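Long-range contacts in probable ubiquitin-conjugating enzyme E2 7 (Caenorhabditis elegans, PDB 1PZV), which probably accepts ubiquitin from the E1 enzyme as a thioester on its own cysteine and catalyses its attachment to other proteins: residues A[55-60]-A[68-73]; A[6-11]-A[32-37]; A[45-50]-A[149-154]. All coordinates share one frame; numbering follows the deposited sequence.

Contact 1: A[55-60]-A[68-73]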
loop_
_atom_site.group_PDB
_atom_site.type_symbol
_atom_site.label_atom_id
_atom_site.label_comp_id
_atom_site.label_asym_id
_atom_site.label_seq_id
_atom_site.Cartn_x
_atom_site.Cartn_y
_atom_site.Cartn_z
ATOM N N ALA A 55 1.083 0.014 -7.531
ATOM C CA ALA A 55 1.981 0.613 -6.543
ATOM C C ALA A 55 3.406 0.082 -6.661
ATOM O O ALA A 55 3.651 -0.996 -7.211
ATOM C CB ALA A 55 1.443 0.381 -5.123
ATOM N N ILE A 56 4.350 0.843 -6.131
ATOM C CA ILE A 56 5.734 0.435 -6.195
ATOM C C ILE A 56 6.402 0.406 -4.841
ATOM O O ILE A 56 6.304 1.359 -4.061
ATOM C CB ILE A 56 6.519 1.340 -7.130
ATOM C CG1 ILE A 56 6.057 1.077 -8.565
ATOM C CG2 ILE A 56 8.015 1.106 -6.952
ATOM C CD1 ILE A 56 6.818 1.829 -9.616
ATOM N N LEU A 57 7.065 -0.720 -4.573
ATOM C CA LEU A 57 7.784 -0.933 -3.322
ATOM C C LEU A 57 9.278 -0.787 -3.552
ATOM O O LEU A 57 9.849 -1.441 -4.424
ATOM C CB LEU A 57 7.501 -2.330 -2.765
ATOM C CG LEU A 57 6.160 -2.599 -2.087
ATOM C CD1 LEU A 57 6.015 -4.079 -1.844
ATOM C CD2 LEU A 57 6.076 -1.838 -0.778
ATOM N N ASP A 58 9.903 0.083 -2.774
ATOM C CA ASP A 58 11.340 0.298 -2.868
ATOM C C ASP A 58 11.980 -0.342 -1.649
ATOM O O ASP A 58 11.691 0.059 -0.518
ATOM C CB ASP A 58 11.645 1.794 -2.887
ATOM C CG ASP A 58 11.295 2.441 -4.209
ATOM O OD1 ASP A 58 12.096 2.323 -5.159
ATOM O OD2 ASP A 58 10.214 3.054 -4.305
ATOM N N PHE A 59 12.831 -1.341 -1.870
ATOM C CA PHE A 59 13.492 -2.008 -0.752
ATOM C C PHE A 59 14.948 -1.584 -0.602
ATOM O O PHE A 59 15.727 -1.640 -1.560
ATOM C CB PHE A 59 13.473 -3.534 -0.919
ATOM C CG PHE A 59 12.104 -4.137 -0.942
ATOM C CD1 PHE A 59 11.352 -4.149 -2.117
ATOM C CD2 PHE A 59 11.559 -4.691 0.213
ATOM C CE1 PHE A 59 10.081 -4.715 -2.140
ATOM C CE2 PHE A 59 10.289 -5.259 0.199
ATOM C CZ PHE A 59 9.546 -5.268 -0.978
ATOM N N PRO A 60 15.339 -1.167 0.613
ATOM C CA PRO A 60 16.722 -0.752 0.857
ATOM C C PRO A 60 17.656 -1.946 0.643
ATOM O O PRO A 60 17.203 -3.081 0.482
ATOM C CB PRO A 60 16.694 -0.301 2.310
ATOM C CG PRO A 60 15.662 -1.189 2.907
ATOM C CD PRO A 60 14.565 -1.140 1.866
ATOM N N PRO A 68 10.664 -0.847 3.604
ATOM C CA PRO A 68 10.725 -0.411 2.215
ATOM C C PRO A 68 9.792 0.789 2.126
ATOM O O PRO A 68 8.978 1.008 3.022
ATOM C CB PRO A 68 10.189 -1.619 1.463
ATOM C CG PRO A 68 9.163 -2.160 2.421
ATOM C CD PRO A 68 9.902 -2.102 3.732
ATOM N N LYS A 69 9.913 1.576 1.068
ATOM C CA LYS A 69 9.032 2.725 0.900
ATOM C C LYS A 69 7.936 2.305 -0.066
ATOM O O LYS A 69 8.218 1.667 -1.082
ATOM C CB LYS A 69 9.803 3.929 0.337
ATOM C CG LYS A 69 10.796 4.549 1.322
ATOM C CD LYS A 69 11.363 5.867 0.802
ATOM C CE LYS A 69 12.156 6.598 1.884
ATOM N NZ LYS A 69 12.624 7.947 1.438
ATOM N N MET A 70 6.687 2.630 0.253
ATOM C CA MET A 70 5.593 2.265 -0.632
ATOM C C MET A 70 4.920 3.481 -1.225
ATOM O O MET A 70 4.318 4.276 -0.507
ATOM C CB MET A 70 4.557 1.420 0.100
ATOM C CG MET A 70 3.467 0.894 -0.820
ATOM S SD MET A 70 2.477 -0.351 -0.002
ATOM C CE MET A 70 1.472 -0.952 -1.340
ATOM N N LYS A 71 5.026 3.617 -2.542
ATOM C CA LYS A 71 4.426 4.740 -3.245
ATOM C C LYS A 71 3.354 4.276 -4.222
ATOM O O LYS A 71 3.627 3.504 -5.135
ATOM C CB LYS A 71 5.496 5.521 -4.021
ATOM C CG LYS A 71 4.909 6.623 -4.882
ATOM C CD LYS A 71 5.982 7.554 -5.441
ATOM C CE LYS A 71 5.350 8.665 -6.285
ATOM N NZ LYS A 71 6.320 9.747 -6.620
ATOM N N PHE A 72 2.137 4.755 -4.024
ATOM C CA PHE A 72 1.040 4.407 -4.905
ATOM C C PHE A 72 1.049 5.151 -6.240
ATOM O O PHE A 72 1.134 6.369 -6.269
ATOM C CB PHE A 72 -0.307 4.706 -4.217
ATOM C CG PHE A 72 -1.029 3.505 -3.768
ATOM C CD1 PHE A 72 -1.039 3.127 -2.431
ATOM C CD2 PHE A 72 -1.684 2.732 -4.695
ATOM C CE1 PHE A 72 -1.704 1.969 -2.035
ATOM C CE2 PHE A 72 -2.343 1.588 -4.322
ATOM C CZ PHE A 72 -2.356 1.199 -2.990
ATOM N N ILE A 73 0.978 4.425 -7.298
ATOM C CA ILE A 73 0.879 5.029 -8.593
ATOM C C ILE A 73 -0.584 4.834 -8.842
ATOM O O ILE A 73 -1.135 3.915 -8.265
ATOM C CB ILE A 73 1.765 4.332 -9.653
ATOM C CG1 ILE A 73 3.241 4.676 -9.377
ATOM C CG2 ILE A 73 1.366 4.741 -11.065
ATOM C CD1 ILE A 73 4.203 4.152 -10.414
#
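Two aromatic rings, F59 and F72, mark the ends of this contact, and each carries an aliphatic carbon of the other segment on one face. Over F59 lies P68, whose CB sits 4.0 Å from the ring centroid, displaced toward the rim on the CD2 and CE2 side; this is a CH-pi contact in which proline and phenylalanine run side by side. The F59 and Y63 rings also meet edge-to-face. Over F72, the methyl CB of A55 stands 4.1 Å from the ring centroid, again nearer the rim than the middle.

Between the rings the two strands pair as an antiparallel beta hairpin. I56 and K71 form a hydrogen-bonded pair: I56 N reaches K71 O at 2.9 Å and K71 N returns a bond to I56 O, both almost straight. D58 and K69 repeat the pattern, but the bond from K69 N to D58 O is more bent, with 148° at the hydrogen. Alternation then sorts the side chains. On the buried face M70 has CG anti to its backbone N (chi1 -174°) and an extended chain beyond it, which lays the thioether beneath the neighbouring strand: L57 CD2 touches M70 CB at 3.7 Å, and M70 CE ends 4.0 Å from A55 CB. The other face is more open, with D58 beside the base of the K69 chain, and I56 CD1 meeting I73 CD1 at 3.6 Å.

Within the UBC fold, strand 69-72 of this hairpin forms one edge of the four-stranded meander, and 52-58 lies inside it. L57 and A55 hydrogen-bond through their backbones to strand 35-41, M70 does so to V87, beside the predicted active-site C88, and helix 115-127 packs under F59, P68 and M70.

Contact 2: A[6-11]-A[32-37]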
loop_
_atom_site.group_PDB
_atom_site.type_symbol
_atom_site.label_atom_id
_atom_site.label_comp_id
_atom_site.label_asym_id
_atom_site.label_seq_id
_atom_site.Cartn_x
_atom_site.Cartn_y
_atom_site.Cartn_z
ATOM N N LEU A 6 18.639 -12.501 -1.302
ATOM C CA LEU A 6 18.185 -13.874 -1.194
ATOM C C LEU A 6 16.793 -13.900 -0.557
ATOM O O LEU A 6 15.902 -14.616 -1.022
ATOM C CB LEU A 6 19.198 -14.674 -0.358
ATOM C CG LEU A 6 19.051 -16.161 0.019
ATOM C CD1 LEU A 6 18.737 -16.261 1.511
ATOM C CD2 LEU A 6 17.982 -16.860 -0.821
ATOM N N LEU A 7 16.606 -13.102 0.490
ATOM C CA LEU A 7 15.333 -13.044 1.195
ATOM C C LEU A 7 14.222 -12.492 0.301
ATOM O O LEU A 7 13.104 -13.020 0.288
ATOM C CB LEU A 7 15.479 -12.190 2.463
ATOM C CG LEU A 7 14.311 -12.021 3.450
ATOM C CD1 LEU A 7 13.894 -13.359 4.081
ATOM C CD2 LEU A 7 14.749 -11.034 4.527
ATOM N N LEU A 8 14.530 -11.433 -0.448
ATOM C CA LEU A 8 13.550 -10.831 -1.349
ATOM C C LEU A 8 13.162 -11.782 -2.464
ATOM O O LEU A 8 11.994 -11.847 -2.842
ATOM C CB LEU A 8 14.081 -9.528 -1.956
ATOM C CG LEU A 8 14.011 -8.303 -1.036
ATOM C CD1 LEU A 8 14.502 -7.051 -1.771
ATOM C CD2 LEU A 8 12.574 -8.110 -0.569
ATOM N N LYS A 9 14.128 -12.522 -2.996
ATOM C CA LYS A 9 13.814 -13.462 -4.068
ATOM C C LYS A 9 12.858 -14.521 -3.526
ATOM O O LYS A 9 11.913 -14.940 -4.199
ATOM C CB LYS A 9 15.091 -14.122 -4.614
ATOM C CG LYS A 9 15.984 -13.176 -5.429
ATOM C CD LYS A 9 17.305 -13.834 -5.840
ATOM C CE LYS A 9 18.297 -12.831 -6.458
ATOM N NZ LYS A 9 19.653 -13.436 -6.731
ATOM N N LYS A 10 13.108 -14.937 -2.292
ATOM C CA LYS A 10 12.280 -15.941 -1.642
ATOM C C LYS A 10 10.891 -15.372 -1.378
ATOM O O LYS A 10 9.894 -16.002 -1.720
ATOM C CB LYS A 10 12.937 -16.398 -0.325
ATOM C CG LYS A 10 12.075 -17.289 0.562
ATOM C CD LYS A 10 11.736 -18.593 -0.116
ATOM C CE LYS A 10 10.563 -19.274 0.583
ATOM N NZ LYS A 10 10.101 -20.506 -0.134
ATOM N N GLN A 11 10.828 -14.183 -0.778
ATOM C CA GLN A 11 9.547 -13.556 -0.468
ATOM C C GLN A 11 8.712 -13.254 -1.718
ATOM O O GLN A 11 7.497 -13.527 -1.744
ATOM C CB GLN A 11 9.760 -12.280 0.359
ATOM C CG GLN A 11 10.340 -12.559 1.745
ATOM C CD GLN A 11 10.351 -11.344 2.652
ATOM O OE1 GLN A 11 10.762 -11.420 3.804
ATOM N NE2 GLN A 11 9.897 -10.221 2.135
ATOM N N ASP A 32 16.491 -6.498 -11.122
ATOM C CA ASP A 32 16.598 -5.642 -9.941
ATOM C C ASP A 32 15.503 -5.946 -8.916
ATOM O O ASP A 32 14.440 -5.313 -8.900
ATOM C CB ASP A 32 16.533 -4.171 -10.345
ATOM C CG ASP A 32 16.535 -3.254 -9.153
ATOM O OD1 ASP A 32 17.199 -3.610 -8.163
ATOM O OD2 ASP A 32 15.889 -2.183 -9.201
ATOM N N ILE A 33 15.789 -6.914 -8.053
ATOM C CA ILE A 33 14.854 -7.358 -7.029
ATOM C C ILE A 33 14.493 -6.312 -5.969
ATOM O O ILE A 33 13.751 -6.613 -5.038
ATOM C CB ILE A 33 15.410 -8.607 -6.315
ATOM C CG1 ILE A 33 14.277 -9.363 -5.621
ATOM C CG2 ILE A 33 16.482 -8.195 -5.319
ATOM C CD1 ILE A 33 13.266 -9.933 -6.573
ATOM N N TYR A 34 14.991 -5.087 -6.114
ATOM C CA TYR A 34 14.708 -4.041 -5.133
ATOM C C TYR A 34 13.577 -3.067 -5.483
ATOM O O TYR A 34 13.280 -2.159 -4.698
ATOM C CB TYR A 34 15.993 -3.267 -4.822
ATOM C CG TYR A 34 17.018 -4.090 -4.062
ATOM C CD1 TYR A 34 16.981 -4.180 -2.661
ATOM C CD2 TYR A 34 17.992 -4.830 -4.740
ATOM C CE1 TYR A 34 17.891 -4.991 -1.954
ATOM C CE2 TYR A 34 18.901 -5.645 -4.045
ATOM C CZ TYR A 34 18.844 -5.723 -2.655
ATOM O OH TYR A 34 19.723 -6.547 -1.978
ATOM N N LYS A 35 12.954 -3.245 -6.650
ATOM C CA LYS A 35 11.831 -2.395 -7.083
ATOM C C LYS A 35 10.662 -3.270 -7.515
ATOM O O LYS A 35 10.709 -3.896 -8.579
ATOM C CB LYS A 35 12.221 -1.511 -8.263
ATOM C CG LYS A 35 13.223 -0.422 -7.948
ATOM C CD LYS A 35 13.463 0.482 -9.170
ATOM C CE LYS A 35 12.227 1.318 -9.507
ATOM N NZ LYS A 35 11.859 2.227 -8.387
ATOM N N TRP A 36 9.611 -3.304 -6.702
ATOM C CA TRP A 36 8.439 -4.122 -7.006
ATOM C C TRP A 36 7.250 -3.323 -7.505
ATOM O O TRP A 36 6.989 -2.213 -7.031
ATOM C CB TRP A 36 7.981 -4.880 -5.761
ATOM C CG TRP A 36 8.948 -5.881 -5.237
ATOM C CD1 TRP A 36 10.303 -5.869 -5.384
ATOM C CD2 TRP A 36 8.640 -7.022 -4.428
ATOM N NE1 TRP A 36 10.859 -6.936 -4.724
ATOM C CE2 TRP A 36 9.860 -7.667 -4.137
ATOM C CE3 TRP A 36 7.448 -7.578 -3.947
ATOM C CZ2 TRP A 36 9.927 -8.822 -3.353
ATOM C CZ3 TRP A 36 7.513 -8.728 -3.175
ATOM C CH2 TRP A 36 8.742 -9.344 -2.897
ATOM N N GLU A 37 6.528 -3.896 -8.461
ATOM C CA GLU A 37 5.314 -3.272 -8.973
ATOM C C GLU A 37 4.188 -4.144 -8.431
ATOM O O GLU A 37 4.099 -5.319 -8.781
ATOM C CB GLU A 37 5.286 -3.268 -10.509
ATOM C CG GLU A 37 5.635 -4.605 -11.169
ATOM C CD GLU A 37 5.414 -4.612 -12.693
ATOM O OE1 GLU A 37 5.637 -3.556 -13.348
ATOM O OE2 GLU A 37 5.032 -5.686 -13.231
#
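The N-terminal helix of the UBC fold, 5-17, leans on the turn that leads into strand 35-41 chiefly through L8, which meets I33, Y34 and W36 in turn. Its atoms divide the work. CB rests against I33 CG1 at 3.7 Å, while the two methyls part beyond CG: CD1 goes to the carbonyl O of I33 and to Y34, and CD2 approaches W36 CZ2 at 3.9 Å. Y34 receives CD1 near its CD1 and CE1 atoms, the two side chains running at about a right angle. I33 extends the contact along the helix; with CG1 anti to its backbone N (chi1 -160°), that branch reaches L8 and, less closely, the backbone N and the CG of K9.

What presents these three residues together is a type I beta turn from D32 to K35, with I33 and Y34 at its central positions, leading into the second strand of the meander. The indole of W36 turns its N-H back to this turn. Its NE1 donates to I33 O at 2.9 Å with an angle of 149° at the hydrogen; the oxygen lies in the indole plane, yet the nitrogen stands well above the carbonyl plane. This bond satisfies the buried ring N-H and helps fix the rotation of the indole, whose six-membered edge then points at the helix. Along that edge W36 CZ2 is 3.7 Å from L8 O, and W36 CH2 is 4.1 Å from Q11 C, both near the ring plane.

The aromatic groups have further partners. Y34 OH hydrogen-bonds to S4 OG just ahead of the helix segment, and the Y34 ring makes a cation-pi contact with R61. W36 also packs on L12 of the same helix, on L27 of strand 23-27 and on V115 of helix 115-127.

Contact 3: A[45-50]-A[149-154]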
loop_
_atom_site.group_PDB
_atom_site.type_symbol
_atom_site.label_atom_id
_atom_site.label_comp_id
_atom_site.label_asym_id
_atom_site.label_seq_id
_atom_site.Cartn_x
_atom_site.Cartn_y
_atom_site.Cartn_z
ATOM N N ASP A 45 -16.159 -4.581 0.581
ATOM C CA ASP A 45 -16.812 -3.981 1.741
ATOM C C ASP A 45 -16.029 -2.786 2.252
ATOM O O ASP A 45 -16.005 -2.504 3.455
ATOM C CB ASP A 45 -17.005 -5.016 2.858
ATOM C CG ASP A 45 -18.102 -6.032 2.538
ATOM O OD1 ASP A 45 -18.400 -6.870 3.417
ATOM O OD2 ASP A 45 -18.669 -6.002 1.419
ATOM N N THR A 46 -15.379 -2.101 1.317
ATOM C CA THR A 46 -14.607 -0.898 1.606
ATOM C C THR A 46 -14.897 -0.007 0.405
ATOM O O THR A 46 -15.316 -0.505 -0.641
ATOM C CB THR A 46 -13.066 -1.164 1.691
ATOM O OG1 THR A 46 -12.521 -1.273 0.374
ATOM C CG2 THR A 46 -12.771 -2.450 2.450
ATOM N N LEU A 47 -14.692 1.297 0.547
ATOM C CA LEU A 47 -14.951 2.218 -0.553
ATOM C C LEU A 47 -14.082 1.883 -1.752
ATOM O O LEU A 47 -14.382 2.248 -2.899
ATOM C CB LEU A 47 -14.699 3.654 -0.111
ATOM C CG LEU A 47 -15.657 4.111 0.983
ATOM C CD1 LEU A 47 -15.326 5.545 1.359
ATOM C CD2 LEU A 47 -17.098 3.982 0.493
ATOM N N TYR A 48 -12.993 1.186 -1.479
ATOM C CA TYR A 48 -12.096 0.776 -2.534
ATOM C C TYR A 48 -12.501 -0.675 -2.754
ATOM O O TYR A 48 -12.100 -1.554 -1.992
ATOM C CB TYR A 48 -10.654 0.901 -2.042
ATOM C CG TYR A 48 -10.403 2.191 -1.282
ATOM C CD1 TYR A 48 -10.875 2.363 0.023
ATOM C CD2 TYR A 48 -9.707 3.247 -1.872
ATOM C CE1 TYR A 48 -10.657 3.553 0.715
ATOM C CE2 TYR A 48 -9.485 4.442 -1.188
ATOM C CZ TYR A 48 -9.963 4.589 0.103
ATOM O OH TYR A 48 -9.755 5.781 0.773
ATOM N N GLU A 49 -13.334 -0.923 -3.760
ATOM C CA GLU A 49 -13.792 -2.277 -4.030
ATOM C C GLU A 49 -13.351 -2.811 -5.378
ATOM O O GLU A 49 -12.740 -3.890 -5.459
ATOM C CB GLU A 49 -15.306 -2.359 -3.949
ATOM C CG GLU A 49 -15.831 -2.893 -2.639
ATOM C CD GLU A 49 -16.952 -3.905 -2.846
ATOM O OE1 GLU A 49 -17.861 -3.975 -1.992
ATOM O OE2 GLU A 49 -16.918 -4.636 -3.861
ATOM N N GLY A 50 -13.664 -2.072 -6.437
ATOM C CA GLY A 50 -13.276 -2.520 -7.763
ATOM C C GLY A 50 -12.015 -1.826 -8.226
ATOM O O GLY A 50 -11.727 -1.763 -9.416
ATOM N N GLU A 149 -19.165 13.864 -0.216
ATOM C CA GLU A 149 -18.277 14.043 -1.352
ATOM C C GLU A 149 -17.095 13.083 -1.353
ATOM O O GLU A 149 -16.542 12.779 -2.415
ATOM C CB GLU A 149 -17.761 15.476 -1.391
ATOM C CG GLU A 149 -17.288 15.896 -2.761
ATOM C CD GLU A 149 -16.193 16.934 -2.691
ATOM O OE1 GLU A 149 -16.383 17.938 -1.971
ATOM O OE2 GLU A 149 -15.146 16.744 -3.358
ATOM N N PHE A 150 -16.711 12.614 -0.166
ATOM C CA PHE A 150 -15.585 11.693 -0.030
ATOM C C PHE A 150 -15.811 10.380 -0.782
ATOM O O PHE A 150 -14.981 9.979 -1.602
ATOM C CB PHE A 150 -15.312 11.389 1.447
ATOM C CG PHE A 150 -14.107 10.512 1.669
ATOM C CD1 PHE A 150 -12.820 11.033 1.573
ATOM C CD2 PHE A 150 -14.257 9.157 1.958
ATOM C CE1 PHE A 150 -11.699 10.214 1.762
ATOM C CE2 PHE A 150 -13.141 8.335 2.144
ATOM C CZ PHE A 150 -11.864 8.866 2.048
ATOM N N LYS A 151 -16.919 9.701 -0.496
ATOM C CA LYS A 151 -17.215 8.449 -1.182
ATOM C C LYS A 151 -17.266 8.711 -2.674
ATOM O O LYS A 151 -16.881 7.865 -3.479
ATOM C CB LYS A 151 -18.563 7.875 -0.728
ATOM C CG LYS A 151 -18.535 7.244 0.658
ATOM C CD LYS A 151 -19.785 6.410 0.943
ATOM C CE LYS A 151 -21.030 7.270 1.110
ATOM N NZ LYS A 151 -22.216 6.457 1.524
ATOM N N LYS A 152 -17.741 9.900 -3.026
ATOM C CA LYS A 152 -17.876 10.305 -4.415
ATOM C C LYS A 152 -16.513 10.441 -5.094
ATOM O O LYS A 152 -16.389 10.215 -6.295
ATOM C CB LYS A 152 -18.646 11.629 -4.488
ATOM C CG LYS A 152 -19.098 12.032 -5.882
ATOM C CD LYS A 152 -19.640 13.459 -5.885
ATOM C CE LYS A 152 -19.700 14.036 -7.297
ATOM N NZ LYS A 152 -20.058 15.482 -7.294
ATOM N N LYS A 153 -15.495 10.807 -4.323
ATOM C CA LYS A 153 -14.149 10.958 -4.868
ATOM C C LYS A 153 -13.399 9.628 -4.910
ATOM O O LYS A 153 -12.557 9.414 -5.786
ATOM C CB LYS A 153 -13.366 11.990 -4.058
ATOM C CG LYS A 153 -13.944 13.382 -4.198
ATOM C CD LYS A 153 -13.848 13.849 -5.649
ATOM C CE LYS A 153 -14.813 14.990 -5.961
ATOM N NZ LYS A 153 -16.237 14.533 -5.907
ATOM N N VAL A 154 -13.699 8.740 -3.961
ATOM C CA VAL A 154 -13.067 7.429 -3.941
ATOM C C VAL A 154 -13.563 6.730 -5.207
ATOM O O VAL A 154 -12.800 6.060 -5.898
ATOM C CB VAL A 154 -13.487 6.584 -2.694
ATOM C CG1 VAL A 154 -12.798 5.226 -2.721
ATOM C CG2 VAL A 154 -13.122 7.308 -1.423
#
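V154 holds CG1 anti to its backbone N (chi1 -180°), which sends this methyl across to L47 and Y48, while CG2 turns back over a face of F150 in its own helix. F150 likewise has CG anti to N (chi1 -176°), and the far end of its ring comes within range of both loop residues. CG1 of V154 stands over the Y48 ring, 3.8 Å from its centroid and toward the rim, in a CH-pi contact; the same methyl lies 3.6 Å from L47 CB.

L47 meets the helix by its branches: CD1 comes to the edge of F150, near the ring plane, at 3.6 Å from CE2, and CD2 lies across the stem of K151, 3.6 Å from CG. The contact thus sets the irregular connection between strands 35-41 and 52-58 of the UBC fold against helix 147-161, some hundred residues later in sequence. Side chains meet mainly by apolar groups, and the Y48 hydroxyl finds its polar partners outside the two segments. Its OH passes 3.9 Å from F150 CZ and hydrogen-bonds to W77 O and to ND1 of H78, the histidine that opens the His-Pro-Asn motif of this family, while the W77 ring meets that of F150.

In the fold
Contacts 1 and 2 lie on the same side of the chain's centre and share the sheet: strands 52-58 and 35-41 are neighbours, joined by backbone bonds such as L57 N to W36 O, and the F59 and W36 rings touch. Contact 3 lies on the opposite side, its own centre about 23 Å from that of contact 1 and 31 Å from that of contact 2. Contact 1, nearest the middle, relies on paired backbones and is only partly buried, whereas contacts 2 and 3 are buried although farther out; each of these sets a terminal helix against a turn or loop through leucine, branched aliphatic and aromatic side chains, with lysine stems at the margin.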